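Bifunctional purine biosynthetic protein ADE5,7 (Cryptococcus neoformans var. grubii serotype A, PDB 7LVO) catalyses the second and fifth steps of de novo purine biosynthesis, its N-terminal half, crystallised here, being the ATP-dependent glycinamide ribonucleotide synthetase. Local coordinates at residues A[242-247]-A[334-339]; A[255-260]-A[288-293]. All coordinates share one frame; numbering follows the deposited sequence.

Overall arrangement
Both contacts belong to the ATP-grasp part of the GAR synthetase half, and their centres lie 12 Å apart. Strand 240-248 carries one side of interaction 1, which packs it against the loop 334-339; segment 255-260 of interaction 2 pairs with that strand through backbone bonds and meets helix 287-307. Ser242 N and Ala258 O, 2.5 Å apart, probably form a hydrogen bond that joins the two, and Phe246 CE2 packs on Met255 CG at 3.7 Å. Interaction 1 is close to the predicted magnesium ligands: the Gly337 position lies about 6 Å from the side chain of Asn333 and about 10 Å from that of Glu331. Interaction 2 sits farther out, about 16 Å from the centre of the chain.

Interaction 1: residues A[242-247]-A[334-339]; sequences SVLAFS and VRFGDP
Phe336, whose ring touches both Leu244 and Phe246, has its carbonyl O held by a hydrogen bond from Arg48 NE, which ties the loop 334-339 to another part of the chain. The strand it packs on, 240-248, is an inner strand of the four-stranded antiparallel sheet in the ATP-grasp domain. The loop follows the edge strand 326-333, which carries the predicted magnesium ligands Glu331 and Asn333, and then passes across strand 240-248 on the way to helix 340-344. No hydrogen bond joins the two segments; about 160 Å² is buried, and it is apolar side chains that do the work.

Strand alternation sorts the residues: Leu244 points at the loop, and Phe246, starting off to one side, brings ring atom CE1 to it, whereas Val243, Ala245 and Ser247 pack on helix 287-307. In Leu244, chi1 (-71°) brings CG beside the backbone N and chi2 (72°) turns CD2 to the loop. That methyl rests in the angle where the Phe336 ring and the Gly337 backbone meet: CD2 is 4.0 Å from Phe336 CD1 and 3.9 Å from Gly337 N. The leucine and Phe336 side chains cross at about a right angle. Gly337 turns the side on which a CB would stand to the strand, and so meets CD2 with bare backbone.

Farther along, Phe246 slants across to the far end of the Phe336 ring. The two ring planes are inclined at 70° with centroids 5.8 Å apart, an oblique pairing. Val357, Leu358 and Cys361 of helix 354-362 also pack on Phe246. The tightest approach is Phe246 CE1 to Phe336 CZ, 3.5 Å, with CE1 arriving at the edge of the Phe336 ring, near its plane.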
loop_
_atom_site.group_PDB
_atom_site.type_symbol
_atom_site.label_atom_id
_atom_site.label_comp_id
_atom_site.label_asym_id
_atom_site.label_seq_id
_atom_site.Cartn_x
_atom_site.Cartn_y
_atom_site.Cartn_z
ATOM N N SER A 242 6.192 8.028 -3.042
ATOM C CA SER A 242 4.942 7.313 -3.260
ATOM C C SER A 242 3.878 8.308 -3.708
ATOM O O SER A 242 3.684 9.347 -3.064
ATOM C CB SER A 242 4.494 6.595 -1.986
ATOM O OG SER A 242 5.442 5.614 -1.583
ATOM N N VAL A 243 3.187 7.985 -4.801
ATOM C CA VAL A 243 2.099 8.806 -5.322
ATOM C C VAL A 243 0.843 7.943 -5.339
ATOM O O VAL A 243 0.714 7.046 -6.176
ATOM C CB VAL A 243 2.409 9.352 -6.722
ATOM C CG1 VAL A 243 1.248 10.193 -7.228
ATOM C CG2 VAL A 243 3.701 10.162 -6.706
ATOM N N LEU A 244 -0.069 8.205 -4.412
ATOM C CA LEU A 244 -1.356 7.531 -4.347
ATOM C C LEU A 244 -2.414 8.386 -5.031
ATOM O O LEU A 244 -2.478 9.600 -4.816
ATOM C CB LEU A 244 -1.761 7.263 -2.896
ATOM C CG LEU A 244 -0.950 6.194 -2.166
ATOM C CD1 LEU A 244 0.450 6.692 -1.842
ATOM C CD2 LEU A 244 -1.691 5.762 -0.902
ATOM N N ALA A 245 -3.256 7.743 -5.840
ATOM C CA ALA A 245 -4.263 8.449 -6.624
ATOM C C ALA A 245 -5.529 7.613 -6.724
ATOM O O ALA A 245 -5.464 6.417 -7.016
ATOM C CB ALA A 245 -3.731 8.769 -8.028
ATOM N N PHE A 246 -6.674 8.249 -6.485
ATOM C CA PHE A 246 -7.964 7.607 -6.701
ATOM C C PHE A 246 -8.284 7.578 -8.187
ATOM O O PHE A 246 -8.001 8.534 -8.912
ATOM C CB PHE A 246 -9.068 8.352 -5.950
ATOM C CG PHE A 246 -8.880 8.381 -4.462
ATOM C CD1 PHE A 246 -9.357 7.357 -3.667
ATOM C CD2 PHE A 246 -8.225 9.448 -3.853
ATOM C CE1 PHE A 246 -9.183 7.388 -2.290
ATOM C CE2 PHE A 246 -8.044 9.482 -2.489
ATOM C CZ PHE A 246 -8.533 8.450 -1.699
ATOM N N SER A 247 -8.906 6.486 -8.635
ATOM C CA SER A 247 -9.222 6.307 -10.045
ATOM C C SER A 247 -10.585 5.661 -10.202
ATOM O O SER A 247 -10.916 4.710 -9.485
ATOM C CB SER A 247 -8.170 5.440 -10.749
ATOM O OG SER A 247 -8.556 5.138 -12.069
ATOM N N VAL A 334 -1.700 -1.723 -6.397
ATOM C CA VAL A 334 -3.079 -1.481 -6.812
ATOM C C VAL A 334 -4.000 -1.362 -5.611
ATOM O O VAL A 334 -5.171 -1.759 -5.670
ATOM C CB VAL A 334 -3.567 -2.589 -7.766
ATOM C CG1 VAL A 334 -2.702 -2.626 -9.040
ATOM C CG2 VAL A 334 -3.554 -3.943 -7.064
ATOM N N ARG A 335 -3.481 -0.815 -4.517
ATOM C CA ARG A 335 -4.264 -0.612 -3.308
ATOM C C ARG A 335 -3.544 0.402 -2.434
ATOM O O ARG A 335 -2.412 0.802 -2.715
ATOM C CB ARG A 335 -4.490 -1.930 -2.560
ATOM C CG ARG A 335 -3.337 -2.928 -2.638
ATOM C CD ARG A 335 -2.049 -2.360 -2.093
ATOM N NE ARG A 335 -0.944 -3.311 -2.194
ATOM C CZ ARG A 335 0.290 -3.075 -1.769
ATOM N NH1 ARG A 335 0.611 -1.933 -1.187
ATOM N NH2 ARG A 335 1.223 -4.007 -1.931
ATOM N N PHE A 336 -4.222 0.823 -1.370
ATOM C CA PHE A 336 -3.615 1.756 -0.432
ATOM C C PHE A 336 -2.310 1.185 0.119
ATOM O O PHE A 336 -2.134 -0.031 0.230
ATOM C CB PHE A 336 -4.571 2.077 0.711
ATOM C CG PHE A 336 -5.625 3.084 0.352
ATOM C CD1 PHE A 336 -5.314 4.426 0.285
ATOM C CD2 PHE A 336 -6.933 2.687 0.087
ATOM C CE1 PHE A 336 -6.280 5.359 -0.051
ATOM C CE2 PHE A 336 -7.897 3.618 -0.234
ATOM C CZ PHE A 336 -7.572 4.952 -0.306
ATOM N N GLY A 337 -1.383 2.083 0.453
ATOM C CA GLY A 337 -0.091 1.698 0.967
ATOM C C GLY A 337 -0.034 1.754 2.484
ATOM O O GLY A 337 -0.829 2.426 3.139
ATOM N N ASP A 338 0.928 1.026 3.044
ATOM C CA ASP A 338 1.135 0.974 4.486
ATOM C C ASP A 338 2.621 1.193 4.740
ATOM O O ASP A 338 3.454 0.434 4.202
ATOM C CB ASP A 338 0.665 -0.366 5.050
ATOM C CG ASP A 338 0.582 -0.367 6.564
ATOM O OD1 ASP A 338 1.544 0.055 7.214
ATOM O OD2 ASP A 338 -0.473 -0.774 7.099
ATOM N N PRO A 339 3.013 2.188 5.553
ATOM C CA PRO A 339 2.181 3.094 6.352
ATOM C C PRO A 339 1.861 4.447 5.713
ATOM O O PRO A 339 1.574 5.390 6.440
ATOM C CB PRO A 339 3.039 3.303 7.607
ATOM C CG PRO A 339 4.445 3.323 7.040
ATOM C CD PRO A 339 4.447 2.348 5.869
#

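Interaction 2: residues A[255-260]-A[288-293]; sequences MPAAQD and EIMERC
The flat group touched here is the Met255 peptide: the methyl CE of Met290 comes up to the carbonyl O of Met255 at 4.3 Å, beyond the oxygen and tilted some 28° out of the peptide plane. Nothing from residues 288-293 stacks on either face of that peptide, and the contact includes no aromatic ring. It is a small loop-to-helix packing in the ATP-grasp domain, between the run leading into strand 259-263 and the first turns of helix 287-307.

The main touch is between Ala257 and Met290. Their CA atoms come within 7.8 Å of each other, the nearest pair in the two segments, and both CB atoms point across. The short methyl of Ala257 meets the thioether directly, with CB 3.7 Å from SD. Met290 reaches it as a folded chain, bent at chi2 (-64°) and again at chi3 (-71°); the second bend swings CE past the alanine to the Met255 carbonyl. The CB of Met255 points away from the helix, so its carbonyl makes the touch.

Around this pair, Ala257 also packs on Ala285 and its backbone bonds with Ala282, while Ile289 and Cys293 lay the helix against Ile322 and Phe320 of strand 315-323. Within the helix, Cys293 N bonds to Ile289 O at 3.0 Å.

No hydrogen bond or salt bridge spans these segments, and only about 85 Å² is buried. Cohesion across these segments is therefore probably mostly dispersion, chiefly between the Ala257 methyl and the polarisable Met290 sulfur, which depends on close fit and imposes little directional preference.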
loop_
_atom_site.group_PDB
_atom_site.type_symbol
_atom_site.label_atom_id
_atom_site.label_comp_id
_atom_site.label_asym_id
_atom_site.label_seq_id
_atom_site.Cartn_x
_atom_site.Cartn_y
_atom_site.Cartn_z
ATOM N N MET A 255 -3.283 12.040 -4.427
ATOM C CA MET A 255 -3.076 12.575 -3.091
ATOM C C MET A 255 -1.691 13.197 -3.009
ATOM O O MET A 255 -0.844 12.980 -3.880
ATOM C CB MET A 255 -3.220 11.468 -2.055
ATOM C CG MET A 255 -4.503 10.654 -2.162
ATOM S SD MET A 255 -4.667 9.494 -0.782
ATOM C CE MET A 255 -5.324 10.558 0.481
ATOM N N PRO A 256 -1.426 13.991 -1.971
ATOM C CA PRO A 256 -0.076 14.548 -1.803
ATOM C C PRO A 256 0.972 13.445 -1.813
ATOM O O PRO A 256 0.808 12.400 -1.177
ATOM C CB PRO A 256 -0.148 15.254 -0.445
ATOM C CG PRO A 256 -1.599 15.603 -0.284
ATOM C CD PRO A 256 -2.362 14.471 -0.933
ATOM N N ALA A 257 2.056 13.685 -2.546
ATOM C CA ALA A 257 3.123 12.703 -2.649
ATOM C C ALA A 257 3.701 12.403 -1.272
ATOM O O ALA A 257 3.786 13.271 -0.404
ATOM C CB ALA A 257 4.227 13.205 -3.582
ATOM N N ALA A 258 4.098 11.152 -1.077
ATOM C CA ALA A 258 4.625 10.694 0.197
ATOM C C ALA A 258 5.976 10.026 -0.009
ATOM O O ALA A 258 6.343 9.646 -1.120
ATOM C CB ALA A 258 3.655 9.717 0.879
ATOM N N GLN A 259 6.725 9.904 1.090
ATOM C CA GLN A 259 7.973 9.158 1.117
ATOM C C GLN A 259 7.927 8.178 2.284
ATOM O O GLN A 259 7.474 8.528 3.377
ATOM C CB GLN A 259 9.187 10.075 1.256
ATOM C CG GLN A 259 9.583 10.767 -0.038
ATOM C CD GLN A 259 10.922 11.477 0.073
ATOM O OE1 GLN A 259 11.001 12.610 0.552
ATOM N NE2 GLN A 259 11.984 10.810 -0.364
ATOM N N ASP A 260 8.406 6.961 2.046
ATOM C CA ASP A 260 8.406 5.894 3.034
ATOM C C ASP A 260 9.835 5.496 3.374
ATOM O O ASP A 260 10.763 5.694 2.586
ATOM C CB ASP A 260 7.621 4.680 2.513
ATOM C CG ASP A 260 7.607 3.524 3.493
ATOM O OD1 ASP A 260 7.365 3.761 4.698
ATOM O OD2 ASP A 260 7.832 2.376 3.059
ATOM N N GLU A 288 6.971 20.797 -10.322
ATOM C CA GLU A 288 7.413 20.286 -11.613
ATOM C C GLU A 288 7.526 18.768 -11.597
ATOM O O GLU A 288 7.154 18.102 -12.575
ATOM C CB GLU A 288 8.753 20.917 -11.995
ATOM C CG GLU A 288 8.720 22.432 -12.138
ATOM C CD GLU A 288 8.858 23.164 -10.810
ATOM O OE1 GLU A 288 8.790 22.512 -9.748
ATOM O OE2 GLU A 288 9.038 24.400 -10.830
ATOM N N ILE A 289 8.047 18.203 -10.506
ATOM C CA ILE A 289 8.164 16.750 -10.414
ATOM C C ILE A 289 6.785 16.102 -10.407
ATOM O O ILE A 289 6.556 15.083 -11.069
ATOM C CB ILE A 289 8.976 16.354 -9.166
ATOM C CG1 ILE A 289 10.412 16.882 -9.257
ATOM C CG2 ILE A 289 8.971 14.837 -8.993
ATOM C CD1 ILE A 289 11.258 16.212 -10.310
ATOM N N MET A 290 5.856 16.654 -9.630
ATOM C CA MET A 290 4.513 16.074 -9.572
ATOM C C MET A 290 3.803 16.199 -10.911
ATOM O O MET A 290 3.042 15.302 -11.307
ATOM C CB MET A 290 3.701 16.746 -8.471
ATOM C CG MET A 290 3.983 16.199 -7.086
ATOM S SD MET A 290 3.492 14.467 -6.939
ATOM C CE MET A 290 1.715 14.609 -6.961
ATOM N N GLU A 291 4.038 17.304 -11.626
ATOM C CA GLU A 291 3.465 17.446 -12.960
ATOM C C GLU A 291 3.956 16.332 -13.875
ATOM O O GLU A 291 3.179 15.776 -14.658
ATOM C CB GLU A 291 3.818 18.815 -13.542
ATOM C CG GLU A 291 3.089 19.145 -14.835
ATOM C CD GLU A 291 1.592 19.289 -14.640
ATOM O OE1 GLU A 291 1.152 19.437 -13.477
ATOM O OE2 GLU A 291 0.854 19.247 -15.647
ATOM N N ARG A 292 5.240 15.976 -13.768
ATOM C CA ARG A 292 5.796 14.919 -14.604
ATOM C C ARG A 292 5.191 13.565 -14.250
ATOM O O ARG A 292 4.767 12.814 -15.135
ATOM C CB ARG A 292 7.314 14.882 -14.455
ATOM C CG ARG A 292 8.009 16.191 -14.801
ATOM C CD ARG A 292 8.615 16.164 -16.195
ATOM N NE ARG A 292 7.599 16.097 -17.238
ATOM C CZ ARG A 292 7.865 16.036 -18.537
ATOM N NH1 ARG A 292 9.111 16.020 -18.987
ATOM N NH2 ARG A 292 6.859 15.992 -19.404
ATOM N N CYS A 293 5.128 13.243 -12.957
ATOM C CA CYS A 293 4.519 11.985 -12.538
ATOM C C CYS A 293 3.087 11.869 -13.052
ATOM O O CYS A 293 2.682 10.823 -13.575
ATOM C CB CYS A 293 4.542 11.866 -11.015
ATOM S SG CYS A 293 6.171 11.713 -10.281
#